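PDB 2QIK: putative gamma-glutamylcyclotransferase YkqA from Bacillus subtilis, which is a putative gamma-glutamylcyclotransferase, probably an acyltransferase that releases 5-oxoproline from gamma-glutamyl compounds. Local coordinates for residues A[24-35]-A[52-63]; A[155-163]-A[217-226]. All blocks are in the same frame, centred on the assembly; numbering follows the deposited sequence. Where two conformers were deposited one is given.

Contact 1. Residues A[24-35]-A[52-63]; sequences SACINEQARTKG and DEGYIYGEVYEA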
# COMPACT_ATOMS: atom_id res chain seq x y z
N SER A 24 7.29 -15.43 -11.90
CA SER A 24 7.76 -14.07 -12.22
C SER A 24 8.07 -13.28 -10.97
O SER A 24 7.28 -13.22 -10.03
CB SER A 24 6.66 -13.31 -12.97
OG SER A 24 6.31 -13.90 -14.20
N ALA A 25 9.22 -12.63 -10.95
CA ALA A 25 9.65 -11.84 -9.81
C ALA A 25 8.75 -10.59 -9.69
O ALA A 25 8.50 -9.94 -10.70
CB ALA A 25 11.06 -11.41 -9.95
N CYS A 26 8.34 -10.27 -8.47
CA CYS A 26 7.64 -9.01 -8.21
C CYS A 26 8.72 -7.95 -7.99
O CYS A 26 9.52 -8.05 -7.04
CB CYS A 26 6.72 -9.12 -7.01
SG CYS A 26 5.85 -7.59 -6.71
N ILE A 27 8.79 -6.99 -8.91
CA ILE A 27 9.73 -5.91 -8.82
C ILE A 27 9.20 -4.75 -7.91
O ILE A 27 9.96 -4.14 -7.18
CB ILE A 27 10.09 -5.43 -10.23
CG1 ILE A 27 10.51 -6.58 -11.16
CG2 ILE A 27 11.20 -4.35 -10.14
CD1 ILE A 27 11.69 -7.38 -10.56
N ASN A 28 7.91 -4.46 -8.03
CA ASN A 28 7.28 -3.46 -7.19
C ASN A 28 5.90 -3.89 -6.81
O ASN A 28 5.04 -4.11 -7.64
CB ASN A 28 7.17 -2.13 -7.92
CG ASN A 28 8.50 -1.53 -8.28
OD1 ASN A 28 9.12 -0.80 -7.44
ND2 ASN A 28 8.96 -1.81 -9.42
N GLU A 29 5.66 -3.92 -5.50
CA GLU A 29 4.34 -4.12 -4.96
C GLU A 29 3.49 -2.87 -5.00
O GLU A 29 2.24 -2.96 -5.01
CB GLU A 29 4.42 -4.58 -3.45
CG GLU A 29 5.18 -5.87 -3.27
CD GLU A 29 5.43 -6.22 -1.81
OE1 GLU A 29 6.16 -7.16 -1.56
OE2 GLU A 29 4.82 -5.62 -0.91
N GLN A 30 4.14 -1.72 -5.03
CA GLN A 30 3.44 -0.44 -4.97
C GLN A 30 3.78 0.29 -6.27
O GLN A 30 4.93 0.59 -6.57
CB GLN A 30 3.86 0.40 -3.79
CG GLN A 30 3.71 -0.35 -2.43
CD GLN A 30 2.34 -0.91 -2.16
OE1 GLN A 30 1.33 -0.41 -2.67
NE2 GLN A 30 2.29 -1.96 -1.30
N ALA A 31 2.80 0.54 -7.12
CA ALA A 31 3.05 1.12 -8.43
C ALA A 31 1.76 1.74 -8.97
O ALA A 31 0.67 1.34 -8.56
CB ALA A 31 3.56 0.08 -9.41
N ARG A 32 1.89 2.67 -9.88
CA ARG A 32 0.72 3.32 -10.47
C ARG A 32 1.06 3.86 -11.85
O ARG A 32 2.20 4.13 -12.18
CB ARG A 32 0.15 4.45 -9.55
CG ARG A 32 0.99 5.69 -9.51
CD ARG A 32 0.44 6.70 -8.54
NE ARG A 32 1.09 7.98 -8.66
CZ ARG A 32 0.75 9.05 -7.98
NH1 ARG A 32 -0.23 9.01 -7.11
NH2 ARG A 32 1.37 10.17 -8.24
N THR A 33 -0.00 4.09 -12.60
CA THR A 33 0.09 4.79 -13.89
C THR A 33 -1.13 5.67 -14.07
O THR A 33 -2.22 5.31 -13.67
CB THR A 33 0.30 3.80 -15.02
OG1 THR A 33 0.79 4.44 -16.19
CG2 THR A 33 -0.90 2.98 -15.37
N LYS A 34 -0.97 6.80 -14.73
CA LYS A 34 -2.05 7.74 -14.91
C LYS A 34 -3.11 7.11 -15.87
O LYS A 34 -2.76 6.65 -16.97
CB LYS A 34 -1.56 9.08 -15.46
CG LYS A 34 -2.72 10.05 -15.65
CD LYS A 34 -2.29 11.51 -15.72
CE LYS A 34 -1.94 12.15 -14.38
NZ LYS A 34 -1.31 13.44 -14.54
N GLY A 35 -4.37 7.12 -15.44
CA GLY A 35 -5.43 6.49 -16.16
C GLY A 35 -6.58 6.18 -15.27
O GLY A 35 -6.55 6.52 -14.10
N ASP A 52 -7.65 12.34 -18.04
CA ASP A 52 -7.37 11.64 -16.78
C ASP A 52 -6.58 12.48 -15.85
O ASP A 52 -5.51 12.94 -16.18
CB ASP A 52 -6.62 10.35 -17.08
CG ASP A 52 -7.40 9.35 -17.83
OD1 ASP A 52 -6.81 8.46 -18.46
OD2 ASP A 52 -8.64 9.35 -17.85
N GLU A 53 -7.04 12.61 -14.62
CA GLU A 53 -6.36 13.30 -13.52
C GLU A 53 -6.15 12.44 -12.31
O GLU A 53 -5.92 12.96 -11.23
CB GLU A 53 -7.19 14.58 -13.14
CG GLU A 53 -7.74 15.40 -14.34
CD GLU A 53 -6.67 15.78 -15.28
OE1 GLU A 53 -7.05 16.00 -16.49
OE2 GLU A 53 -5.54 15.98 -14.84
N GLY A 54 -6.26 11.16 -12.50
CA GLY A 54 -6.02 10.18 -11.46
C GLY A 54 -5.23 9.00 -11.96
O GLY A 54 -4.78 8.99 -13.12
N TYR A 55 -5.09 8.00 -11.12
CA TYR A 55 -4.17 6.91 -11.33
C TYR A 55 -4.85 5.58 -11.16
O TYR A 55 -5.80 5.39 -10.39
CB TYR A 55 -3.00 7.02 -10.35
CG TYR A 55 -2.19 8.24 -10.55
CD1 TYR A 55 -2.54 9.41 -9.89
CD2 TYR A 55 -1.14 8.26 -11.44
CE1 TYR A 55 -1.85 10.52 -10.07
CE2 TYR A 55 -0.40 9.51 -11.60
CZ TYR A 55 -0.86 10.60 -10.88
OH TYR A 55 -0.22 11.87 -11.03
N ILE A 56 -4.29 4.58 -11.85
CA ILE A 56 -4.54 3.14 -11.68
C ILE A 56 -3.37 2.59 -10.87
O ILE A 56 -2.21 2.80 -11.20
CB ILE A 56 -4.50 2.42 -13.05
CG1 ILE A 56 -5.53 3.01 -14.00
CG2 ILE A 56 -4.75 0.91 -12.86
CD1 ILE A 56 -5.04 3.02 -15.45
N TYR A 57 -3.69 1.86 -9.81
CA TYR A 57 -2.72 1.25 -8.92
C TYR A 57 -2.52 -0.24 -9.29
O TYR A 57 -3.45 -0.88 -9.78
CB TYR A 57 -3.11 1.41 -7.46
CG TYR A 57 -2.97 2.85 -7.06
CD1 TYR A 57 -4.00 3.78 -7.21
CD2 TYR A 57 -1.73 3.33 -6.68
CE1 TYR A 57 -3.82 5.12 -6.98
CE2 TYR A 57 -1.54 4.67 -6.41
CZ TYR A 57 -2.58 5.58 -6.58
OH TYR A 57 -2.30 6.94 -6.40
N GLY A 58 -1.32 -0.73 -9.12
CA GLY A 58 -1.05 -2.09 -9.43
C GLY A 58 0.35 -2.49 -8.99
O GLY A 58 0.92 -1.91 -8.07
N GLU A 59 0.88 -3.53 -9.64
CA GLU A 59 2.12 -4.17 -9.25
C GLU A 59 2.95 -4.42 -10.51
O GLU A 59 2.37 -4.59 -11.59
CB GLU A 59 1.81 -5.55 -8.62
CG GLU A 59 0.91 -5.47 -7.40
CD GLU A 59 0.23 -6.75 -7.01
OE1 GLU A 59 -0.84 -6.70 -6.33
OE2 GLU A 59 0.62 -7.84 -7.37
N VAL A 60 4.29 -4.39 -10.36
CA VAL A 60 5.18 -4.64 -11.50
C VAL A 60 5.90 -5.95 -11.30
O VAL A 60 6.50 -6.18 -10.26
CB VAL A 60 6.18 -3.52 -11.67
CG1 VAL A 60 7.16 -3.79 -12.81
CG2 VAL A 60 5.51 -2.15 -11.85
N TYR A 61 5.85 -6.80 -12.33
CA TYR A 61 6.53 -8.08 -12.37
C TYR A 61 7.49 -8.13 -13.55
O TYR A 61 7.34 -7.42 -14.54
CB TYR A 61 5.49 -9.21 -12.53
CG TYR A 61 4.70 -9.44 -11.29
CD1 TYR A 61 3.58 -8.66 -11.02
CD2 TYR A 61 5.03 -10.39 -10.35
CE1 TYR A 61 2.87 -8.77 -9.89
CE2 TYR A 61 4.32 -10.52 -9.19
CZ TYR A 61 3.21 -9.67 -8.96
OH TYR A 61 2.53 -9.80 -7.74
N GLU A 62 8.49 -9.01 -13.43
CA GLU A 62 9.36 -9.30 -14.54
C GLU A 62 8.89 -10.62 -15.20
O GLU A 62 9.00 -11.67 -14.60
CB GLU A 62 10.75 -9.48 -14.02
CG GLU A 62 11.68 -9.90 -15.06
CD GLU A 62 12.43 -8.88 -15.67
OE1 GLU A 62 11.74 -7.92 -16.20
OE2 GLU A 62 13.73 -9.16 -15.65
N ALA A 63 8.32 -10.50 -16.39
CA ALA A 63 7.70 -11.58 -17.11
C ALA A 63 8.55 -12.08 -18.24
O ALA A 63 8.97 -11.30 -19.11
CB ALA A 63 6.37 -11.15 -17.64
O HOH W 1 11.05 -13.06 -13.22
O HOH W 2 -2.94 15.35 -15.74
O HOH W 3 -7.86 9.20 -14.10
O HOH W 4 -8.22 6.78 -11.38

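Contact 2. Residues A[155-163]-A[217-226]; sequences VGRAVLKGY and VDVEAGGRHY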
# COMPACT_ATOMS: atom_id res chain seq x y z
N VAL A 155 -3.23 -8.44 16.63
CA VAL A 155 -2.55 -9.67 16.34
C VAL A 155 -1.14 -9.54 16.93
O VAL A 155 -0.67 -10.51 17.53
CB VAL A 155 -2.53 -9.98 14.83
CG1 VAL A 155 -1.73 -11.34 14.57
CG2 VAL A 155 -3.97 -10.05 14.33
N GLY A 156 -0.56 -8.36 16.86
CA GLY A 156 0.71 -8.02 17.48
C GLY A 156 1.74 -7.61 16.45
O GLY A 156 1.45 -7.20 15.34
N ARG A 157 2.97 -7.69 16.92
CA ARG A 157 4.11 -7.26 16.14
C ARG A 157 4.14 -7.99 14.85
O ARG A 157 3.98 -9.21 14.77
CB ARG A 157 5.39 -7.61 16.89
CG ARG A 157 6.62 -7.03 16.32
CD ARG A 157 7.86 -7.50 17.02
NE ARG A 157 7.78 -7.21 18.43
CZ ARG A 157 8.67 -7.60 19.34
NH1 ARG A 157 8.50 -7.25 20.59
NH2 ARG A 157 9.71 -8.32 19.00
N ALA A 158 4.40 -7.26 13.78
CA ALA A 158 4.47 -7.81 12.51
C ALA A 158 5.67 -7.22 11.78
O ALA A 158 6.00 -6.04 11.89
CB ALA A 158 3.12 -7.52 11.77
N VAL A 159 6.30 -8.07 11.02
CA VAL A 159 7.47 -7.73 10.28
C VAL A 159 7.07 -7.60 8.80
O VAL A 159 6.34 -8.46 8.27
CB VAL A 159 8.55 -8.77 10.47
CG1 VAL A 159 9.71 -8.52 9.57
CG2 VAL A 159 9.06 -8.83 11.91
N LEU A 160 7.61 -6.55 8.14
CA LEU A 160 7.36 -6.30 6.72
C LEU A 160 8.69 -6.18 6.00
O LEU A 160 9.41 -5.18 6.15
CB LEU A 160 6.50 -5.04 6.52
CG LEU A 160 6.24 -4.69 5.05
CD1 LEU A 160 5.54 -5.77 4.22
CD2 LEU A 160 5.37 -3.46 4.99
N LYS A 161 8.99 -7.15 5.15
CA LYS A 161 10.21 -7.17 4.36
C LYS A 161 10.04 -6.27 3.14
O LYS A 161 8.97 -6.31 2.52
CB LYS A 161 10.38 -8.60 3.82
CG LYS A 161 10.46 -9.64 4.97
CD LYS A 161 11.48 -10.72 4.74
CE LYS A 161 11.91 -11.47 6.03
NZ LYS A 161 12.13 -10.57 7.24
N GLY A 162 11.03 -5.49 2.80
CA GLY A 162 11.09 -4.73 1.59
C GLY A 162 10.81 -3.25 1.68
O GLY A 162 10.88 -2.53 0.69
N TYR A 163 10.44 -2.80 2.87
CA TYR A 163 10.01 -1.42 3.13
C TYR A 163 10.78 -0.84 4.29
O TYR A 163 11.15 -1.59 5.21
CB TYR A 163 8.53 -1.40 3.49
CG TYR A 163 7.58 -1.83 2.39
CD1 TYR A 163 7.40 -3.17 2.07
CD2 TYR A 163 6.80 -0.93 1.75
CE1 TYR A 163 6.54 -3.58 1.11
CE2 TYR A 163 5.88 -1.30 0.80
CZ TYR A 163 5.76 -2.59 0.45
OH TYR A 163 4.86 -3.01 -0.52
N VAL A 217 -0.31 -5.04 1.91
CA VAL A 217 0.94 -5.69 2.18
C VAL A 217 0.67 -7.02 2.82
O VAL A 217 -0.31 -7.25 3.47
CB VAL A 217 1.87 -4.82 3.10
CG1 VAL A 217 2.33 -3.61 2.37
CG2 VAL A 217 1.22 -4.47 4.43
N ASP A 218 1.64 -7.91 2.65
CA ASP A 218 1.64 -9.26 3.31
C ASP A 218 2.65 -9.20 4.44
O ASP A 218 3.79 -8.75 4.25
CB ASP A 218 2.04 -10.38 2.36
CG ASP A 218 1.05 -10.64 1.27
OD1 ASP A 218 -0.04 -10.05 1.18
OD2 ASP A 218 1.34 -11.55 0.44
N VAL A 219 2.29 -9.63 5.66
CA VAL A 219 3.17 -9.51 6.81
C VAL A 219 3.21 -10.77 7.60
O VAL A 219 2.32 -11.59 7.43
CB VAL A 219 2.83 -8.33 7.76
CG1 VAL A 219 2.77 -7.03 7.04
CG2 VAL A 219 1.52 -8.63 8.54
N GLU A 220 4.28 -10.88 8.43
CA GLU A 220 4.45 -11.98 9.30
C GLU A 220 4.19 -11.56 10.73
O GLU A 220 4.85 -10.69 11.18
CB GLU A 220 5.83 -12.64 9.13
CG GLU A 220 5.64 -14.10 9.50
CD GLU A 220 6.83 -15.02 9.34
OE1 GLU A 220 7.78 -14.67 8.57
OE2 GLU A 220 6.75 -16.09 9.99
N ALA A 221 3.30 -12.25 11.41
CA ALA A 221 3.00 -11.90 12.81
C ALA A 221 2.71 -13.23 13.50
O ALA A 221 1.71 -13.91 13.13
CB ALA A 221 1.75 -10.94 12.90
N GLY A 222 3.49 -13.52 14.56
CA GLY A 222 3.23 -14.69 15.43
C GLY A 222 3.49 -15.98 14.68
O GLY A 222 2.85 -17.02 14.93
N GLY A 223 4.51 -15.96 13.86
CA GLY A 223 4.88 -17.10 13.03
C GLY A 223 3.93 -17.45 11.89
O GLY A 223 4.01 -18.51 11.29
N ARG A 224 3.00 -16.54 11.63
CA ARG A 224 1.94 -16.78 10.69
C ARG A 224 1.97 -15.66 9.67
O ARG A 224 2.35 -14.54 9.96
CB ARG A 224 0.63 -16.75 11.45
CG ARG A 224 -0.57 -16.92 10.67
CD ARG A 224 -1.83 -17.11 11.43
NE ARG A 224 -2.90 -16.53 10.64
CZ ARG A 224 -3.33 -17.01 9.49
NH1 ARG A 224 -4.27 -16.35 8.83
NH2 ARG A 224 -2.86 -18.17 9.02
N HIS A 225 1.51 -15.99 8.50
CA HIS A 225 1.51 -15.13 7.38
C HIS A 225 0.13 -14.57 7.17
O HIS A 225 -0.87 -15.27 7.14
CB HIS A 225 1.97 -15.94 6.17
CG HIS A 225 3.47 -16.18 6.14
ND1 HIS A 225 4.37 -15.14 6.11
CD2 HIS A 225 4.20 -17.32 6.17
CE1 HIS A 225 5.60 -15.62 6.12
NE2 HIS A 225 5.53 -16.95 6.14
N TYR A 226 0.03 -13.26 7.03
CA TYR A 226 -1.24 -12.61 6.77
C TYR A 226 -1.19 -11.88 5.41
O TYR A 226 -0.31 -11.04 5.17
CB TYR A 226 -1.55 -11.57 7.88
CG TYR A 226 -1.85 -12.24 9.21
CD1 TYR A 226 -3.18 -12.49 9.55
CD2 TYR A 226 -0.85 -12.56 10.09
CE1 TYR A 226 -3.53 -13.07 10.79
CE2 TYR A 226 -1.16 -13.19 11.28
CZ TYR A 226 -2.50 -13.42 11.59
OH TYR A 226 -2.86 -14.01 12.77
O HOH W 5 6.48 -9.37 4.43
O HOH W 6 9.19 -11.94 7.83

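Contact 1. Residues A[24-35]-A[52-63]
Ala31 CB rests against Val60 CG2 at 3.8 Å in the apolar middle of an antiparallel strand pair within the five-stranded sheet of the first AIG2-like domain. The short alanine and the branched valine suit this face, where Phe6 of strand 3-7 and Val85 of strand 79-87 complete the packing. A classic beta bulge interrupts the pairing: Ile27 N and Asn28 N both donate to Val60 O, so one carbonyl holds two amides and the register shifts by one residue. Beside the bulge, Cys26 SG lies over a face of the Tyr61 ring, 4.4 Å from its centroid, while Tyr61 OH bonds Glu59 OE2, whose carboxylate also pairs with Arg12. At the other end Ile56 CD1 reaches Gly35 C at 3.5 Å, close packing for which a residue without a side chain is suited.

The polar edge belongs to Arg32. With CG set between the backbone N and the carbonyl carbon (chi1 73°) and the chain extended beyond it, the guanidinium lies flat on Tyr55, planes 4° apart, in a cation-pi stack, and NE forms a salt bridge with Glu86. A leucine here would probably leave Glu86 without its mate and Tyr57 OH without a donor. That hydroxyl sits in the guanidinium plane, receiving Arg32 NH1 at 3.0 Å.

Contact 2. Residues A[155-163]-A[217-226]
Val159 and Glu220 form a single antiparallel bridge, the one point at which these two strands share backbone hydrogen bonds before diverging, their axes at 133°. Val159 N gives its hydrogen to Glu220 O at 3.0 Å, and Glu220 N returns a nearly straight bond to Val159 O, 174° at the hydrogen. The bridge joins the edge strand 154-161 of a three-stranded sheet to the hairpin of strands 212-221 and 224-234, in the second half of the protein.

Apolar side chains fill the angle between the strands. Ala158 CB touches Val219 CG2 at 3.8 Å and also meets Ala221 CB; methyl groups let the backbones come close here, and Phe131 of strand 128-132 packs against Ala158 and Val219. Leu160, its CG anti to the backbone N (chi1 178°), brings CD1 to Val217 CB at 4.0 Å, the two side chains crossing at about a right angle. Toward the other end, Val155 CG1 meets the phenol end of Tyr226, 3.4 Å from its OH, the side chains approaching from opposite directions. Gly222 and Gly223, both with positive phi, suit the tight turn that brings Tyr226 back beside Val219.

Polar links lie along the outside. One water receives a weak bond from Lys161 N and donates to Asp218 O; another may link Lys161 NZ, by a weak bond, to Glu220 OE1, though Lys161 adopts more than one conformation. The chemistry thus implies a junction held mainly by aliphatic packing and one backbone bridge, with the charged groups of Lys161 and Glu220 not in direct contact.

Overall arrangement
From the N terminus, the chain runs through strand 3-7 to residues 24-35, and contact 1 closes a short loop containing strands 36-39 and 44-47. It is complete before contact 2 begins, so the two lie in series, neither nested nor crossed. Contact 2 closes a longer loop, with strands 164-171, 174-180 and 185-193 and helix 198-204 between its segments, and joins the three-stranded sheet to the 212-234 hairpin. Although their centres are 22 Å apart, they touch: the corner at Glu29 and Gln30, just past the bulge of contact 1, presents both side chains to Tyr163 OH, through probable hydrogen bonds, tying the first AIG2-like sheet to the second half of the chain.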